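Local coordinates for glutamine synthetase (Helicobacter pylori, PDB 5ZLI), which belongs to the type I-beta glutamine synthetases, dodecameric enzymes whose subunits join a beta-grasp domain to a larger catalytic domain, at residues D87-D92 against V207-Q212; E17-N22 against V93-F98. All blocks are in the same frame, centred on the assembly; numbering follows the deposited sequence.

Contact 1 of 2, residues D87-D92 against V207-Q212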
loop_
_atom_site.group_PDB
_atom_site.type_symbol
_atom_site.label_atom_id
_atom_site.label_comp_id
_atom_site.label_asym_id
_atom_site.label_seq_id
_atom_site.Cartn_x
_atom_site.Cartn_y
_atom_site.Cartn_z
ATOM N N ASP B 87 43.130 -20.883 4.326
ATOM C CA ASP B 87 41.766 -20.600 3.903
ATOM C C ASP B 87 41.652 -19.157 3.425
ATOM O O ASP B 87 41.869 -18.228 4.226
ATOM C CB ASP B 87 40.826 -20.900 5.064
ATOM C CG ASP B 87 39.376 -20.960 4.650
ATOM O OD1 ASP B 87 39.084 -20.682 3.479
ATOM O OD2 ASP B 87 38.535 -21.383 5.478
ATOM N N PRO B 88 41.302 -18.914 2.152
ATOM C CA PRO B 88 41.237 -17.523 1.664
ATOM C C PRO B 88 40.066 -16.754 2.222
ATOM O O PRO B 88 40.159 -15.526 2.355
ATOM C CB PRO B 88 41.114 -17.683 0.146
ATOM C CG PRO B 88 40.435 -18.981 -0.017
ATOM C CD PRO B 88 40.946 -19.875 1.097
ATOM N N PHE B 89 38.989 -17.444 2.613
ATOM C CA PHE B 89 37.752 -16.756 2.944
ATOM C C PHE B 89 37.800 -16.143 4.328
ATOM O O PHE B 89 37.397 -14.988 4.491
ATOM C CB PHE B 89 36.572 -17.720 2.877
ATOM C CG PHE B 89 36.461 -18.442 1.590
ATOM C CD1 PHE B 89 36.157 -17.747 0.429
ATOM C CD2 PHE B 89 36.632 -19.818 1.530
ATOM C CE1 PHE B 89 36.043 -18.406 -0.791
ATOM C CE2 PHE B 89 36.526 -20.492 0.325
ATOM C CZ PHE B 89 36.233 -19.782 -0.843
ATOM N N SER B 90 38.338 -16.867 5.313
ATOM C CA SER B 90 38.306 -16.387 6.689
ATOM C C SER B 90 38.949 -15.010 6.798
ATOM O O SER B 90 39.985 -14.734 6.184
ATOM C CB SER B 90 38.999 -17.368 7.637
ATOM O OG SER B 90 40.296 -17.669 7.181
ATOM N N ALA B 91 38.281 -14.130 7.550
ATOM C CA ALA B 91 38.755 -12.763 7.728
ATOM C C ALA B 91 40.147 -12.735 8.347
ATOM O O ALA B 91 41.046 -12.051 7.845
ATOM C CB ALA B 91 37.759 -11.992 8.593
ATOM N N ASP B 92 40.350 -13.504 9.418
ATOM C CA ASP B 92 41.650 -13.646 10.061
ATOM C C ASP B 92 42.314 -14.931 9.557
ATOM O O ASP B 92 41.638 -15.946 9.343
ATOM C CB ASP B 92 41.508 -13.661 11.592
ATOM C CG ASP B 92 40.818 -12.388 12.156
ATOM O OD1 ASP B 92 39.803 -12.513 12.889
ATOM O OD2 ASP B 92 41.293 -11.259 11.891
ATOM N N VAL B 207 37.983 -21.330 -10.068
ATOM C CA VAL B 207 39.271 -21.962 -10.323
ATOM C C VAL B 207 40.438 -21.085 -9.868
ATOM O O VAL B 207 41.520 -21.592 -9.572
ATOM C CB VAL B 207 39.384 -22.384 -11.798
ATOM C CG1 VAL B 207 38.033 -22.842 -12.324
ATOM C CG2 VAL B 207 39.914 -21.278 -12.579
ATOM N N LYS B 208 40.264 -19.775 -9.781
ATOM C CA LYS B 208 41.339 -19.019 -9.154
ATOM C C LYS B 208 41.531 -19.474 -7.716
ATOM O O LYS B 208 42.660 -19.663 -7.258
ATOM C CB LYS B 208 41.068 -17.519 -9.219
ATOM C CG LYS B 208 41.580 -16.890 -10.488
ATOM C CD LYS B 208 43.059 -17.180 -10.618
ATOM C CE LYS B 208 43.449 -17.477 -12.055
ATOM N NZ LYS B 208 43.441 -16.222 -12.851
ATOM N N VAL B 209 40.436 -19.726 -7.010
ATOM C CA VAL B 209 40.556 -20.085 -5.612
ATOM C C VAL B 209 40.873 -21.560 -5.464
ATOM O O VAL B 209 41.540 -21.954 -4.499
ATOM C CB VAL B 209 39.300 -19.686 -4.829
ATOM C CG1 VAL B 209 39.428 -20.138 -3.378
ATOM C CG2 VAL B 209 39.114 -18.199 -4.881
ATOM N N LEU B 210 40.428 -22.402 -6.397
ATOM C CA LEU B 210 40.834 -23.798 -6.334
ATOM C C LEU B 210 42.346 -23.906 -6.345
ATOM O O LEU B 210 42.941 -24.600 -5.520
ATOM C CB LEU B 210 40.261 -24.568 -7.510
ATOM C CG LEU B 210 38.749 -24.696 -7.521
ATOM C CD1 LEU B 210 38.280 -25.477 -8.733
ATOM C CD2 LEU B 210 38.310 -25.362 -6.258
ATOM N N ASN B 211 42.998 -23.183 -7.237
ATOM C CA ASN B 211 44.445 -23.255 -7.225
ATOM C C ASN B 211 44.989 -22.697 -5.932
ATOM O O ASN B 211 46.013 -23.184 -5.440
ATOM C CB ASN B 211 45.066 -22.520 -8.410
ATOM C CG ASN B 211 44.408 -22.839 -9.724
ATOM O OD1 ASN B 211 44.062 -21.934 -10.457
ATOM N ND2 ASN B 211 44.262 -24.113 -10.043
ATOM N N GLN B 212 44.308 -21.706 -5.340
ATOM C CA GLN B 212 44.838 -21.140 -4.095
ATOM C C GLN B 212 44.976 -22.201 -3.012
ATOM O O GLN B 212 45.799 -22.070 -2.101
ATOM C CB GLN B 212 43.954 -20.003 -3.599
ATOM C CG GLN B 212 44.116 -18.741 -4.385
ATOM C CD GLN B 212 43.289 -17.620 -3.817
ATOM O OE1 GLN B 212 43.353 -17.328 -2.615
ATOM N NE2 GLN B 212 42.478 -16.995 -4.672
#
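Val209 turns CG1 anti to its own backbone N (chi1 177°), which sends that methyl out from helix 200-212 to Pro88 and Phe89. On the other side, Phe89 holds its ring anti to the carbonyl carbon and beside the backbone N (chi1 -54°), and this swings the far end of the ring toward the helix although its CB does not head there. The two settings converge on one methyl: Val209 CG1 lies 3.7 Å from Pro88 CG and 4.1 Å from Phe89 CZ, the latter approach being oblique to the ring. Pro88 also roofs its neighbour, since its CG stands 4.1 Å above the plane of the Phe89 ring, over the centre. A turn further along the helix, the extended side chain of Gln212 brings OE1 to 3.6 Å from Pro88 CB, a van der Waals approach at the exposed margin. No hydrogen bond crosses between the segments, and they bury just 131 Å² in all. The loop between strands 84-87 and 94-103 of the beta-grasp domain here meets a helix of the catalytic domain within one chain, the junction being apolar in its middle. Helix 238-258 extends it: the Tyr250 ring meets that of Phe89 edge-to-face, Met254 also touches Phe89, and Val251 packs on Val209. Asp87 OD1 receives a weak bond from Phe89 N at 3.4 Å, while its OD2 forms a salt bridge with Arg30 and a hydrogen bond with Tyr250 OH. The loop also borders a second subunit, whose Met200 packs on Asp87 and Ser90.

Contact 2 of 2, residues E17-N22 against V93-F98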
loop_
_atom_site.group_PDB
_atom_site.type_symbol
_atom_site.label_atom_id
_atom_site.label_comp_id
_atom_site.label_asym_id
_atom_site.label_seq_id
_atom_site.Cartn_x
_atom_site.Cartn_y
_atom_site.Cartn_z
ATOM N N GLU B 17 56.571 -23.750 10.801
ATOM C CA GLU B 17 57.242 -22.613 10.183
ATOM C C GLU B 17 56.387 -22.009 9.074
ATOM O O GLU B 17 56.363 -20.786 8.892
ATOM C CB GLU B 17 58.605 -23.053 9.653
ATOM C CG GLU B 17 59.306 -22.037 8.745
ATOM C CD GLU B 17 59.003 -22.223 7.255
ATOM O OE1 GLU B 17 59.555 -21.450 6.441
ATOM O OE2 GLU B 17 58.216 -23.131 6.894
ATOM N N PHE B 18 55.689 -22.861 8.322
ATOM C CA PHE B 18 54.695 -22.401 7.358
ATOM C C PHE B 18 53.718 -21.425 8.007
ATOM O O PHE B 18 53.342 -20.410 7.406
ATOM C CB PHE B 18 53.994 -23.642 6.794
ATOM C CG PHE B 18 52.832 -23.381 5.864
ATOM C CD1 PHE B 18 53.034 -23.111 4.522
ATOM C CD2 PHE B 18 51.535 -23.511 6.313
ATOM C CE1 PHE B 18 51.956 -22.918 3.665
ATOM C CE2 PHE B 18 50.460 -23.320 5.459
ATOM C CZ PHE B 18 50.674 -23.022 4.136
ATOM N N CYS B 19 53.317 -21.704 9.249
ATOM C CA CYS B 19 52.404 -20.823 9.976
ATOM C C CYS B 19 53.057 -19.497 10.392
ATOM O O CYS B 19 52.449 -18.429 10.243
ATOM C CB CYS B 19 51.831 -21.566 11.184
ATOM S SG CYS B 19 50.721 -22.943 10.742
ATOM N N LYS B 20 54.264 -19.534 10.970
ATOM C CA LYS B 20 54.851 -18.288 11.464
ATOM C C LYS B 20 55.045 -17.262 10.340
ATOM O O LYS B 20 54.784 -16.066 10.535
ATOM C CB LYS B 20 56.178 -18.556 12.197
ATOM C CG LYS B 20 56.112 -19.423 13.466
ATOM C CD LYS B 20 57.509 -19.559 14.106
ATOM C CE LYS B 20 57.484 -20.107 15.548
ATOM N NZ LYS B 20 57.007 -21.509 15.646
ATOM N N GLU B 21 55.489 -17.708 9.151
ATOM C CA GLU B 21 55.795 -16.799 8.036
ATOM C C GLU B 21 54.605 -16.508 7.140
ATOM O O GLU B 21 54.753 -15.788 6.150
ATOM C CB GLU B 21 56.932 -17.327 7.160
ATOM C CG GLU B 21 58.234 -17.488 7.902
ATOM C CD GLU B 21 59.158 -18.500 7.240
ATOM O OE1 GLU B 21 59.034 -18.733 6.011
ATOM O OE2 GLU B 21 59.947 -19.130 7.980
ATOM N N ASN B 22 53.449 -17.082 7.432
ATOM C CA ASN B 22 52.215 -16.670 6.790
ATOM C C ASN B 22 51.265 -16.036 7.793
ATOM O O ASN B 22 50.124 -15.704 7.437
ATOM C CB ASN B 22 51.586 -17.875 6.121
ATOM C CG ASN B 22 52.432 -18.376 4.995
ATOM O OD1 ASN B 22 52.149 -18.121 3.823
ATOM N ND2 ASN B 22 53.517 -19.066 5.343
ATOM N N VAL B 93 43.637 -14.878 9.360
ATOM C CA VAL B 93 44.336 -15.928 8.616
ATOM C C VAL B 93 44.208 -17.283 9.309
ATOM O O VAL B 93 44.547 -17.442 10.489
ATOM C CB VAL B 93 45.809 -15.531 8.391
ATOM C CG1 VAL B 93 46.628 -16.716 7.893
ATOM C CG2 VAL B 93 45.913 -14.399 7.373
ATOM N N SER B 94 43.787 -18.287 8.541
ATOM C CA SER B 94 43.555 -19.627 9.051
ATOM C C SER B 94 44.156 -20.615 8.081
ATOM O O SER B 94 44.038 -20.439 6.865
ATOM C CB SER B 94 42.054 -19.952 9.178
ATOM O OG SER B 94 41.318 -18.894 9.777
ATOM N N VAL B 95 44.771 -21.668 8.600
ATOM C CA VAL B 95 45.246 -22.742 7.744
ATOM C C VAL B 95 44.394 -23.964 8.024
ATOM O O VAL B 95 44.202 -24.354 9.179
ATOM C CB VAL B 95 46.748 -23.026 7.919
ATOM C CG1 VAL B 95 47.094 -23.298 9.367
ATOM C CG2 VAL B 95 47.155 -24.173 7.011
ATOM N N VAL B 96 43.924 -24.562 7.001
ATOM C CA VAL B 96 43.098 -25.741 7.149
ATOM C C VAL B 96 44.006 -26.950 7.062
ATOM O O VAL B 96 44.961 -26.977 6.276
ATOM C CB VAL B 96 41.987 -25.777 6.085
ATOM C CG1 VAL B 96 41.153 -27.033 6.218
ATOM C CG2 VAL B 96 41.094 -24.545 6.202
ATOM N N VAL B 97 43.754 -27.926 7.924
ATOM C CA VAL B 97 44.542 -29.145 7.960
ATOM C C VAL B 97 43.587 -30.314 8.118
ATOM O O VAL B 97 42.600 -30.220 8.854
ATOM C CB VAL B 97 45.597 -29.112 9.076
ATOM C CG1 VAL B 97 44.975 -28.547 10.307
ATOM C CG2 VAL B 97 46.190 -30.520 9.303
ATOM N N PHE B 98 43.817 -31.365 7.330
ATOM C CA PHE B 98 42.988 -32.557 7.362
ATOM C C PHE B 98 43.229 -33.382 8.624
ATOM O O PHE B 98 44.247 -33.249 9.302
ATOM C CB PHE B 98 43.230 -33.425 6.125
ATOM C CG PHE B 98 42.676 -32.857 4.848
ATOM C CD1 PHE B 98 41.363 -33.149 4.463
ATOM C CD2 PHE B 98 43.460 -32.062 4.007
ATOM C CE1 PHE B 98 40.840 -32.659 3.269
ATOM C CE2 PHE B 98 42.940 -31.552 2.804
ATOM C CZ PHE B 98 41.632 -31.856 2.442
#
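The Phe18 ring receives Val95 at its edge: CG2 of the valine lies close to the ring plane, 3.7 Å from Phe18 CE2, and the two side chains run obliquely to each other. Tyr84 supplies a second aromatic neighbour, its ring inclined at about 55° to that of Phe18. Val95 divides its two methyls between successive helix residues. With CG2 anti to the backbone N, CG1 falls between the N and the carbonyl carbon (chi1 55°) and comes to 3.9 Å from Cys19 SG. Three residues on from Cys19, Asn22 O lies 3.7 Å from Val93 CG1, so the backbone there contributes to the packing. The contact is apolar in character, with no hydrogen bond between the segments and 154 Å² buried. Val93 and Val95 both point CB toward 17-22, while Ser94 between them makes no contact with it. Helix 9-20 thus lies against one face of the mixed beta-grasp sheet; Val24 fills in beside Cys19, Val93 and Val95, Ile86 of strand 84-87 touches Asn22, and strand 26-32 runs parallel to strand 94-103, held by backbone bonds from Val95 to Phe26 and Asp28.

Overall arrangement
From the N terminus, helix 9-20 comes first, and contact 2 closes the 70 residues, rich in strand and without helix, that separate 17-22 from 93-98. Before that loop is complete the chain passes 87-92, whose partner 207-212 follows another 114 residues later; the two closures therefore cross rather than nest. Contact 2 is local to the N-terminal part of the chain, setting its first helix on the sheet, whereas contact 1 ties that region to the catalytic domain. Their centres are 13 Å apart. The join between them is direct: Asp87 N lies 2.7 Å from Ser94 O, a probable hydrogen bond, and Asp87 CB packs on Val96 CG2.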